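Local coordinates for uncharacterized protein (Bacteroides ovatus, PDB 4IRT) that is of unknown function but, as a putative neuraminidase with a BNR repeat-like beta-propeller domain, may act on glycans, at residues 18-23 with 385-390; 22-27 with 36-41; 189-194 with 219-224; 209-214 with 288-293. All coordinates share one frame; numbering follows the deposited sequence.

Contact 1: 18-23 with 385-390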
# COMPACT_ATOMS: atom_id res chain seq x y z
N VAL A 18 0.62 0.65 13.69
CA VAL A 18 -0.37 -0.21 13.06
C VAL A 18 -1.39 0.53 12.19
O VAL A 18 -1.82 0.02 11.13
CB VAL A 18 -1.04 -1.17 14.10
CG1 VAL A 18 -2.00 -0.42 15.02
CG2 VAL A 18 -1.73 -2.32 13.39
N ASN A 19 -1.76 1.75 12.59
CA ASN A 19 -2.72 2.51 11.80
C ASN A 19 -2.11 3.21 10.61
O ASN A 19 -2.85 3.70 9.76
CB ASN A 19 -3.40 3.57 12.66
CG ASN A 19 -4.49 3.02 13.55
OD1 ASN A 19 -5.12 1.99 13.28
ND2 ASN A 19 -4.75 3.74 14.62
N THR A 20 -0.77 3.27 10.54
CA THR A 20 -0.07 4.15 9.61
C THR A 20 1.10 3.42 8.88
O THR A 20 2.24 3.87 8.91
CB THR A 20 0.49 5.38 10.37
OG1 THR A 20 1.38 4.93 11.42
CG2 THR A 20 -0.64 6.20 10.98
N THR A 21 0.84 2.27 8.26
CA THR A 21 1.85 1.64 7.44
C THR A 21 1.54 1.90 5.97
O THR A 21 0.41 2.23 5.59
CB THR A 21 1.97 0.12 7.66
OG1 THR A 21 0.94 -0.55 6.90
CG2 THR A 21 1.91 -0.25 9.16
N VAL A 22 2.58 1.79 5.15
CA VAL A 22 2.49 2.07 3.72
C VAL A 22 1.60 1.03 3.03
O VAL A 22 1.06 1.31 1.95
CB VAL A 22 3.91 2.11 3.09
CG1 VAL A 22 4.49 0.71 2.95
CG2 VAL A 22 3.90 2.81 1.75
N PHE A 23 1.39 -0.12 3.67
CA PHE A 23 0.73 -1.25 3.04
C PHE A 23 -0.74 -1.42 3.49
O PHE A 23 -1.34 -2.45 3.25
CB PHE A 23 1.53 -2.54 3.18
CG PHE A 23 1.91 -2.90 4.59
CD1 PHE A 23 1.05 -3.60 5.40
CD2 PHE A 23 3.17 -2.57 5.08
CE1 PHE A 23 1.41 -3.92 6.70
CE2 PHE A 23 3.54 -2.89 6.37
CZ PHE A 23 2.66 -3.56 7.18
N GLN A 385 -1.63 10.58 10.92
CA GLN A 385 -1.71 10.37 12.37
C GLN A 385 -0.28 10.19 12.88
O GLN A 385 0.50 9.45 12.29
CB GLN A 385 -2.48 9.10 12.70
CG GLN A 385 -2.68 8.91 14.17
CD GLN A 385 -3.13 7.55 14.58
OE1 GLN A 385 -3.07 6.59 13.81
NE2 GLN A 385 -3.59 7.44 15.81
N HIS A 386 0.04 10.90 13.95
CA HIS A 386 1.31 10.67 14.66
C HIS A 386 1.26 9.30 15.34
O HIS A 386 0.35 9.05 16.13
CB HIS A 386 1.46 11.74 15.73
CG HIS A 386 2.69 11.58 16.55
ND1 HIS A 386 3.82 12.35 16.36
CD2 HIS A 386 2.98 10.73 17.56
CE1 HIS A 386 4.75 11.98 17.24
NE2 HIS A 386 4.25 11.01 17.99
N THR A 387 2.25 8.46 15.09
CA THR A 387 2.39 7.20 15.79
C THR A 387 3.86 6.96 16.13
O THR A 387 4.75 7.53 15.51
CB THR A 387 1.88 5.99 14.94
OG1 THR A 387 2.63 5.92 13.72
CG2 THR A 387 0.43 6.11 14.60
N ARG A 388 4.09 6.06 17.09
CA ARG A 388 5.43 5.70 17.55
C ARG A 388 5.75 4.27 17.12
O ARG A 388 4.84 3.47 16.89
CB ARG A 388 5.53 5.85 19.08
CG ARG A 388 6.95 5.74 19.62
CD ARG A 388 7.16 6.33 21.01
NE ARG A 388 6.76 7.74 21.09
CZ ARG A 388 6.85 8.48 22.19
NH1 ARG A 388 7.35 7.95 23.30
NH2 ARG A 388 6.43 9.74 22.18
N GLN A 389 7.04 3.97 17.02
CA GLN A 389 7.53 2.60 16.82
C GLN A 389 7.67 1.96 18.20
O GLN A 389 8.72 2.13 18.86
CB GLN A 389 8.91 2.64 16.17
CG GLN A 389 9.63 1.29 16.10
CD GLN A 389 9.62 0.70 14.71
OE1 GLN A 389 10.67 0.34 14.16
NE2 GLN A 389 8.43 0.60 14.12
N GLY A 390 6.66 1.20 18.62
CA GLY A 390 6.62 0.58 19.95
C GLY A 390 7.27 -0.79 20.04
O GLY A 390 8.28 -0.98 20.73
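T20 and T387 meet tip to tip through their hydroxyls, OG1 of T20 lying 2.8 Å from OG1 of T387. The pair is a hydrogen bond in which either oxygen could be the donor. On both threonines OG1 sits between the backbone N and the carbonyl carbon (chi1 58° on T20, 59° on T387), which turns each hydroxyl toward the other loop. T20 OG1 is also hydrogen-bonded to S17 O, so this buried oxygen has a partner in its own loop as well as one across the contact. The second polar link is a weak hydrogen bond from N19 ND2 to Q385 OE1, 3.4 Å long, the two amide planes being only 26° apart. The stronger bond of N19 runs elsewhere, from Y40 N to its OD1, while Q385 NE2 is held by Q401 O.

This is a join between distant parts of the beta-propeller chain, the loop that leads from strand 5-12 to strand 28-31 and the end of strand 381-385 with the loop that follows it.

Carbon atoms pack around the polar pairs. T20 CG2 lies 3.8 Å from T387 CG2. The T20 side chain crosses that of Q385 at about a right angle, its CG2 3.7 Å from Q385 O. N19 CB lies against the amide oxygen of Q385. With an alanine here in place of T20, the T387 hydroxyl would probably be left without its mate across the contact, and a gap would open beside Q385.

Contact 2: 22-27 with 36-41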
# COMPACT_ATOMS: atom_id res chain seq x y z
N VAL A 22 2.58 1.79 5.15
CA VAL A 22 2.49 2.07 3.72
C VAL A 22 1.60 1.03 3.03
O VAL A 22 1.06 1.31 1.95
CB VAL A 22 3.91 2.11 3.09
CG1 VAL A 22 4.49 0.71 2.95
CG2 VAL A 22 3.90 2.81 1.75
N PHE A 23 1.39 -0.12 3.67
CA PHE A 23 0.73 -1.25 3.04
C PHE A 23 -0.74 -1.42 3.49
O PHE A 23 -1.34 -2.45 3.25
CB PHE A 23 1.53 -2.54 3.18
CG PHE A 23 1.91 -2.90 4.59
CD1 PHE A 23 1.05 -3.60 5.40
CD2 PHE A 23 3.17 -2.57 5.08
CE1 PHE A 23 1.41 -3.92 6.70
CE2 PHE A 23 3.54 -2.89 6.37
CZ PHE A 23 2.66 -3.56 7.18
N ARG A 24 -1.31 -0.39 4.09
CA ARG A 24 -2.75 -0.34 4.26
C ARG A 24 -3.41 -0.05 2.92
O ARG A 24 -3.26 1.04 2.36
CB ARG A 24 -3.10 0.71 5.32
CG ARG A 24 -2.54 0.37 6.70
CD ARG A 24 -3.25 1.09 7.86
NE ARG A 24 -4.68 0.81 7.85
CZ ARG A 24 -5.66 1.58 8.33
NH1 ARG A 24 -5.41 2.70 9.04
NH2 ARG A 24 -6.93 1.20 8.16
N ASN A 25 -4.13 -1.03 2.39
CA ASN A 25 -4.71 -0.95 1.05
C ASN A 25 -6.16 -1.37 1.14
O ASN A 25 -6.49 -2.53 0.81
CB ASN A 25 -3.92 -1.88 0.09
CG ASN A 25 -2.58 -1.26 -0.34
OD1 ASN A 25 -2.55 -0.26 -1.05
ND2 ASN A 25 -1.50 -1.82 0.11
N ASN A 26 -7.07 -0.47 1.58
CA ASN A 26 -6.86 0.94 1.90
C ASN A 26 -7.21 1.27 3.35
O ASN A 26 -7.96 0.55 4.05
CB ASN A 26 -7.81 1.78 1.04
CG ASN A 26 -7.34 1.94 -0.37
OD1 ASN A 26 -6.60 1.10 -0.91
ND2 ASN A 26 -7.79 3.01 -1.01
N SER A 27 -6.62 2.35 3.82
CA SER A 27 -7.06 2.95 5.07
C SER A 27 -8.20 3.93 4.83
O SER A 27 -8.99 4.19 5.72
CB SER A 27 -5.88 3.70 5.71
OG SER A 27 -5.38 4.70 4.85
N TYR A 36 -14.67 6.85 3.17
CA TYR A 36 -14.65 5.88 4.23
C TYR A 36 -13.26 5.76 4.78
O TYR A 36 -12.28 5.88 4.03
CB TYR A 36 -15.07 4.50 3.71
CG TYR A 36 -16.50 4.43 3.25
CD1 TYR A 36 -16.87 4.84 1.95
CD2 TYR A 36 -17.50 3.96 4.10
CE1 TYR A 36 -18.19 4.81 1.54
CE2 TYR A 36 -18.81 3.89 3.68
CZ TYR A 36 -19.15 4.31 2.41
OH TYR A 36 -20.47 4.25 2.03
N ILE A 37 -13.17 5.50 6.08
CA ILE A 37 -11.89 5.39 6.76
C ILE A 37 -11.98 4.25 7.76
O ILE A 37 -13.08 3.86 8.18
CB ILE A 37 -11.54 6.73 7.47
CG1 ILE A 37 -10.05 6.80 7.82
CG2 ILE A 37 -12.43 6.97 8.68
CD1 ILE A 37 -9.64 8.18 8.30
N SER A 38 -10.83 3.71 8.15
CA SER A 38 -10.80 2.66 9.16
C SER A 38 -9.52 2.81 9.96
O SER A 38 -8.49 3.20 9.42
CB SER A 38 -10.87 1.25 8.52
OG SER A 38 -9.82 1.00 7.60
N TYR A 39 -9.62 2.47 11.24
CA TYR A 39 -8.49 2.52 12.15
C TYR A 39 -8.81 1.77 13.40
O TYR A 39 -9.99 1.40 13.63
CB TYR A 39 -8.12 3.94 12.50
CG TYR A 39 -9.21 4.75 13.12
CD1 TYR A 39 -10.08 5.49 12.33
CD2 TYR A 39 -9.32 4.86 14.52
CE1 TYR A 39 -11.07 6.29 12.90
CE2 TYR A 39 -10.31 5.66 15.09
CZ TYR A 39 -11.19 6.34 14.25
OH TYR A 39 -12.14 7.15 14.81
N TYR A 40 -7.77 1.51 14.21
CA TYR A 40 -7.97 1.01 15.55
C TYR A 40 -7.99 2.15 16.56
O TYR A 40 -7.11 3.02 16.53
CB TYR A 40 -6.85 0.07 15.94
CG TYR A 40 -6.73 -1.23 15.16
CD1 TYR A 40 -7.66 -2.24 15.33
CD2 TYR A 40 -5.64 -1.47 14.33
CE1 TYR A 40 -7.55 -3.42 14.62
CE2 TYR A 40 -5.50 -2.65 13.62
CZ TYR A 40 -6.45 -3.66 13.80
OH TYR A 40 -6.36 -4.87 13.13
N ASP A 41 -8.97 2.13 17.45
CA ASP A 41 -9.03 3.07 18.54
C ASP A 41 -8.05 2.68 19.66
O ASP A 41 -7.37 1.67 19.59
CB ASP A 41 -10.48 3.29 19.00
CG ASP A 41 -11.04 2.18 19.86
OD1 ASP A 41 -10.32 1.27 20.33
OD2 ASP A 41 -12.29 2.22 20.09
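R24 grips a single backbone oxygen, S38 O, end-on with both terminal nitrogens, and so ties the loop before strand 28-31 to strand 34-40, the second strand of a four-stranded antiparallel propeller blade. The bond from NH2 to S38 O is the shorter and straighter, 2.8 Å with an angle of 158° at the hydrogen; that from NH1 to the same oxygen is 3.1 Å. S38 O lies in the guanidinium plane, yet both nitrogens come to it from the same face of the carbonyl, NH2 from well above its plane.

Backbone atoms make the other link. S38 N donates to S27 O over 3.1 Å. The neighbouring I37 CA brings its hydrogen to the same S27 oxygen.

A bend at chi3 (56°) helps bring the head of R24 end-on to S38 O, and that head is fixed from outside the two segments as well: NE donates to I76 O, and NH1 also to N19 O. Backbone carbonyls thus take up the buried charge from several directions, which probably helps it tolerate its place in the protein. Further out, the S27 hydroxyl bonds to that of S368, while F383 packs on S27, I37 and Y39. S27 also serves R24 directly: its CB sits 3.4 Å above the guanidinium plane, over the centre of the group.

Contact 3: 189-194 with 219-224. With EDO (1,2-ethanediol), chain M.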
# COMPACT_ATOMS: atom_id res chain seq x y z
N GLY A 189 -8.24 -0.52 -15.81
CA GLY A 189 -8.57 -1.80 -15.19
C GLY A 189 -7.43 -2.81 -15.27
O GLY A 189 -7.62 -3.96 -14.92
N THR A 190 -6.26 -2.37 -15.72
CA THR A 190 -5.08 -3.24 -15.73
C THR A 190 -4.51 -3.40 -14.31
O THR A 190 -4.34 -2.41 -13.56
CB THR A 190 -4.00 -2.67 -16.68
OG1 THR A 190 -4.55 -2.59 -18.00
CG2 THR A 190 -2.74 -3.52 -16.70
N ILE A 191 -4.16 -4.62 -13.95
CA ILE A 191 -3.54 -4.89 -12.66
C ILE A 191 -2.04 -4.85 -12.85
O ILE A 191 -1.49 -5.65 -13.64
CB ILE A 191 -3.92 -6.29 -12.12
CG1 ILE A 191 -5.44 -6.47 -12.02
CG2 ILE A 191 -3.23 -6.53 -10.78
CD1 ILE A 191 -5.86 -7.91 -11.81
N HIS A 192 -1.38 -3.96 -12.11
CA HIS A 192 0.06 -3.87 -12.11
C HIS A 192 0.61 -4.54 -10.87
O HIS A 192 0.02 -4.45 -9.81
CB HIS A 192 0.51 -2.39 -12.13
CG HIS A 192 0.03 -1.65 -13.33
ND1 HIS A 192 0.80 -1.49 -14.45
CD2 HIS A 192 -1.16 -1.04 -13.60
CE1 HIS A 192 0.13 -0.83 -15.37
NE2 HIS A 192 -1.06 -0.53 -14.88
N LEU A 193 1.77 -5.17 -11.01
CA LEU A 193 2.44 -5.87 -9.91
C LEU A 193 3.94 -5.67 -9.99
O LEU A 193 4.54 -5.90 -11.03
CB LEU A 193 2.14 -7.37 -10.04
CG LEU A 193 2.93 -8.36 -9.18
CD1 LEU A 193 2.61 -8.21 -7.71
CD2 LEU A 193 2.60 -9.77 -9.63
N SER A 194 4.54 -5.25 -8.88
CA SER A 194 6.01 -5.19 -8.77
C SER A 194 6.44 -5.77 -7.42
O SER A 194 5.63 -5.86 -6.46
CB SER A 194 6.55 -3.77 -8.93
OG SER A 194 5.95 -2.88 -8.02
N VAL A 219 -5.79 -13.44 -14.84
CA VAL A 219 -5.68 -14.79 -15.41
C VAL A 219 -4.32 -14.97 -16.11
O VAL A 219 -3.59 -15.97 -15.88
CB VAL A 219 -6.87 -15.09 -16.36
CG1 VAL A 219 -6.75 -16.48 -17.02
CG2 VAL A 219 -8.21 -14.98 -15.61
N THR A 220 -3.96 -14.03 -16.97
CA THR A 220 -2.67 -14.06 -17.67
C THR A 220 -1.89 -12.78 -17.43
O THR A 220 -2.48 -11.71 -17.18
CB THR A 220 -2.83 -14.28 -19.18
OG1 THR A 220 -3.54 -13.18 -19.78
CG2 THR A 220 -3.57 -15.58 -19.46
N TRP A 221 -0.57 -12.89 -17.56
CA TRP A 221 0.35 -11.84 -17.13
C TRP A 221 1.38 -11.56 -18.21
O TRP A 221 1.82 -12.49 -18.88
CB TRP A 221 1.04 -12.27 -15.82
CG TRP A 221 0.06 -12.25 -14.68
CD1 TRP A 221 -0.81 -13.27 -14.33
CD2 TRP A 221 -0.23 -11.16 -13.82
NE1 TRP A 221 -1.62 -12.86 -13.29
CE2 TRP A 221 -1.27 -11.58 -12.94
CE3 TRP A 221 0.31 -9.86 -13.67
CZ2 TRP A 221 -1.78 -10.76 -11.94
CZ3 TRP A 221 -0.18 -9.05 -12.67
CH2 TRP A 221 -1.21 -9.51 -11.80
N TYR A 222 1.74 -10.28 -18.38
CA TYR A 222 2.61 -9.78 -19.45
C TYR A 222 3.79 -8.97 -18.95
O TYR A 222 3.73 -8.37 -17.88
CB TYR A 222 1.80 -8.94 -20.44
CG TYR A 222 0.92 -9.82 -21.33
CD1 TYR A 222 -0.30 -10.31 -20.87
CD2 TYR A 222 1.34 -10.19 -22.61
CE1 TYR A 222 -1.08 -11.13 -21.67
CE2 TYR A 222 0.55 -10.99 -23.43
CZ TYR A 222 -0.66 -11.47 -22.95
OH TYR A 222 -1.43 -12.31 -23.73
N LYS A 223 4.84 -8.93 -19.76
CA LYS A 223 5.93 -7.99 -19.57
C LYS A 223 5.59 -6.73 -20.36
O LYS A 223 4.74 -6.76 -21.25
CB LYS A 223 7.23 -8.59 -20.10
CG LYS A 223 7.64 -9.90 -19.41
CD LYS A 223 9.07 -10.28 -19.77
CE LYS A 223 9.50 -11.56 -19.08
NZ LYS A 223 10.97 -11.85 -19.16
N THR A 224 6.27 -5.64 -20.03
CA THR A 224 6.09 -4.37 -20.74
C THR A 224 6.41 -4.50 -22.23
O THR A 224 5.84 -3.80 -23.08
CB THR A 224 7.02 -3.25 -20.21
OG1 THR A 224 8.38 -3.68 -20.33
CG2 THR A 224 6.68 -2.86 -18.76
C1 EDO M . 2.19 -5.78 -22.92
O1 EDO M . 2.10 -5.63 -21.49
C2 EDO M . 1.44 -4.69 -23.69
O2 EDO M . 1.98 -3.41 -23.34
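W221 pushes the far end of its six-membered ring against two aliphatic side chains of strand 191-198, and this is the tight part of the contact. CH2 of W221 lies 3.7 Å from CG2 of I191, and CZ3, the next ring atom, is 3.9 Å from CB of L193. CZ3 also passes 3.8 Å from the backbone O of I191, so the indole reaches right down to the strand between the two side chains. I191 crosses the indole obliquely, L193 at about a right angle. The branch of I191 that touches is CG2, which stands anti to the backbone N, while CG1 takes the place beside that nitrogen (chi1 -56°).

In propeller terms, a long loop between the third and fourth strands of a blade folds back over the two middle strands. Strand 206-214 lies between strands 191-198 and 239-242, and W221 also packs on its A212 and S214. From the first strand, L183 touches both I191 and L193. The indole nitrogen is not left bare by this burial, since NE1 donates to G218 O within the loop.

Further along the loop the packing gives way to a looser side. Y222 and K223 are partly exposed and do not touch segment 189-194. Here a molecule of 1,2-ethanediol, probably from the crystallisation liquor, has settled: its O1 donates to K223 O at 2.9 Å and lies 3.5 Å from CB of Y222. O2 comes no nearer to T224 O than 3.9 Å; the diol is also hydrogen-bonded to R213 of the neighbouring strand.

Contact 4: 209-214 with 288-293. With EDO (1,2-ethanediol), chain M.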
# COMPACT_ATOMS: atom_id res chain seq x y z
N ILE A 209 14.13 -5.12 -8.49
CA ILE A 209 12.74 -4.73 -8.65
C ILE A 209 12.21 -5.34 -9.94
O ILE A 209 12.72 -5.05 -11.04
CB ILE A 209 12.55 -3.19 -8.69
CG1 ILE A 209 13.22 -2.55 -7.45
CG2 ILE A 209 11.06 -2.84 -8.76
CD1 ILE A 209 13.04 -1.04 -7.31
N CYS A 210 11.16 -6.15 -9.80
CA CYS A 210 10.58 -6.90 -10.92
C CYS A 210 9.14 -6.43 -11.17
O CYS A 210 8.53 -5.80 -10.34
CB CYS A 210 10.60 -8.40 -10.62
SG CYS A 210 12.27 -9.11 -10.41
N TYR A 211 8.58 -6.80 -12.32
CA TYR A 211 7.31 -6.23 -12.76
C TYR A 211 6.51 -7.22 -13.60
O TYR A 211 7.07 -7.95 -14.38
CB TYR A 211 7.56 -4.98 -13.58
CG TYR A 211 6.31 -4.38 -14.16
CD1 TYR A 211 5.48 -3.55 -13.39
CD2 TYR A 211 5.95 -4.61 -15.48
CE1 TYR A 211 4.32 -3.02 -13.91
CE2 TYR A 211 4.78 -4.09 -16.00
CZ TYR A 211 3.98 -3.27 -15.23
OH TYR A 211 2.84 -2.69 -15.74
N ALA A 212 5.19 -7.18 -13.46
CA ALA A 212 4.29 -7.85 -14.36
C ALA A 212 2.97 -7.12 -14.37
O ALA A 212 2.68 -6.37 -13.45
CB ALA A 212 4.08 -9.29 -13.92
N ARG A 213 2.20 -7.31 -15.43
CA ARG A 213 0.83 -6.77 -15.50
C ARG A 213 -0.16 -7.70 -16.18
O ARG A 213 0.21 -8.52 -17.00
CB ARG A 213 0.81 -5.39 -16.16
CG ARG A 213 1.41 -5.35 -17.56
CD ARG A 213 1.09 -3.99 -18.17
NE ARG A 213 1.84 -3.68 -19.40
CZ ARG A 213 2.67 -2.65 -19.54
NH1 ARG A 213 2.94 -1.84 -18.53
NH2 ARG A 213 3.24 -2.46 -20.71
N SER A 214 -1.43 -7.55 -15.84
CA SER A 214 -2.48 -8.39 -16.37
C SER A 214 -3.62 -7.52 -16.87
O SER A 214 -4.10 -6.63 -16.15
CB SER A 214 -3.05 -9.32 -15.31
OG SER A 214 -4.14 -10.07 -15.86
N LYS A 288 8.34 1.82 -23.45
CA LYS A 288 9.47 1.28 -24.20
C LYS A 288 10.70 0.99 -23.36
O LYS A 288 11.49 0.14 -23.72
CB LYS A 288 9.87 2.27 -25.31
CG LYS A 288 8.76 2.65 -26.28
CD LYS A 288 8.09 1.45 -26.95
CE LYS A 288 9.02 0.72 -27.92
NZ LYS A 288 9.00 1.34 -29.27
N MSE A 289 10.90 1.77 -22.30
CA MSE A 289 12.10 1.65 -21.47
C MSE A 289 11.79 1.96 -20.02
O MSE A 289 10.93 2.82 -19.70
CB MSE A 289 13.19 2.64 -21.89
CG MSE A 289 13.81 2.44 -23.28
SE MSE A 289 15.19 1.02 -23.28
CE MSE A 289 16.67 1.99 -22.40
N TRP A 290 12.54 1.30 -19.14
CA TRP A 290 12.55 1.62 -17.70
C TRP A 290 13.54 2.76 -17.41
O TRP A 290 14.58 2.90 -18.05
CB TRP A 290 12.91 0.40 -16.86
CG TRP A 290 11.84 -0.64 -16.80
CD1 TRP A 290 11.78 -1.81 -17.53
CD2 TRP A 290 10.68 -0.64 -15.97
NE1 TRP A 290 10.68 -2.52 -17.20
CE2 TRP A 290 9.98 -1.82 -16.25
CE3 TRP A 290 10.18 0.25 -15.02
CZ2 TRP A 290 8.79 -2.13 -15.62
CZ3 TRP A 290 9.03 -0.07 -14.40
CH2 TRP A 290 8.34 -1.25 -14.68
N HIS A 291 13.17 3.60 -16.45
CA HIS A 291 13.95 4.75 -16.02
C HIS A 291 13.96 4.78 -14.51
O HIS A 291 13.12 4.18 -13.87
CB HIS A 291 13.31 6.06 -16.51
CG HIS A 291 13.04 6.10 -17.98
ND1 HIS A 291 14.00 6.46 -18.90
CD2 HIS A 291 11.91 5.86 -18.69
CE1 HIS A 291 13.49 6.41 -20.12
NE2 HIS A 291 12.22 6.06 -20.02
N GLN A 292 14.94 5.50 -13.95
CA GLN A 292 15.02 5.72 -12.53
C GLN A 292 15.40 7.17 -12.27
O GLN A 292 16.10 7.78 -13.09
CB GLN A 292 16.10 4.82 -11.90
CG GLN A 292 17.51 5.06 -12.48
CD GLN A 292 18.62 4.28 -11.76
OE1 GLN A 292 18.69 4.25 -10.54
NE2 GLN A 292 19.53 3.70 -12.54
N ARG A 293 14.91 7.73 -11.17
CA ARG A 293 15.40 9.01 -10.69
C ARG A 293 15.49 9.00 -9.18
O ARG A 293 14.70 8.33 -8.48
CB ARG A 293 14.52 10.16 -11.18
CG ARG A 293 14.44 10.34 -12.70
CD ARG A 293 15.65 11.04 -13.29
NE ARG A 293 15.43 11.37 -14.70
CZ ARG A 293 15.63 10.50 -15.68
NH1 ARG A 293 16.05 9.28 -15.38
NH2 ARG A 293 15.42 10.85 -16.94
C1 EDO M . 2.19 -5.78 -22.92
O1 EDO M . 2.10 -5.63 -21.49
C2 EDO M . 1.44 -4.69 -23.69
O2 EDO M . 1.98 -3.41 -23.34
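Y211 carries its ring anti to the backbone N (chi1 176°), which lays the phenol face toward W290, and W290 holds CG anti to the carbonyl carbon (chi1 -72°), which swings the CZ2-CH2 edge of its indole over that face near CG; the two side chains cross at about a right angle. The result is a T-shaped pair in which the edge of the indole points at the face of the phenol. The six-membered ring of W290 and the ring of Y211 have centroids 5.3 Å apart and planes at 71°. CH2 of W290 stands 3.7 Å above the phenol plane, offset toward the rim, and CZ2 comes equally near to CG of Y211. The approach is thus made over the root of the tyrosine ring, well away from its hydroxyl.

The pair bridges two neighbouring blades of the beta-propeller: Y211 is on strand 206-214, the third of its sheet, and W290 on strand 290-294, an outermost strand of the next. E239, from the last strand of the first blade, takes the hydrogen bond of W290 NE1.

The hydroxyl of Y211 bonds to H192 ND1 and also accepts from R213 NH1 at 2.9 Å. R213 turns its other nitrogens to a bound 1,2-ethanediol, NE giving a fairly straight bond of 2.9 Å to O1 and NH2 one of 3.1 Å to O2. A leucine in its place has no N-H to give, and would probably leave the Y211 hydroxyl with H192 but without its second partner and the diol less firmly held. Outside the pair, W290 leans on V283 and N285 of its own sheet and on A241 of the other.

Contacts 1 and 2 lie on the opposite side of the chain's centre from contacts 3 and 4. The first two are buried and mainly polar: they start from the same loop and touch through N19. Contacts 3 and 4, whose centres are 11 Å apart, rest on neighbouring strands of one sheet, are joined by a probable hydrogen bond between T220 O and S214 OG, and share the diol. Their chemistry is apolar and aromatic; contact 3 is buried within one blade, contact 4 only partly buried between two. Contact 1 spans the chain and encloses both, whereas contact 2 is local.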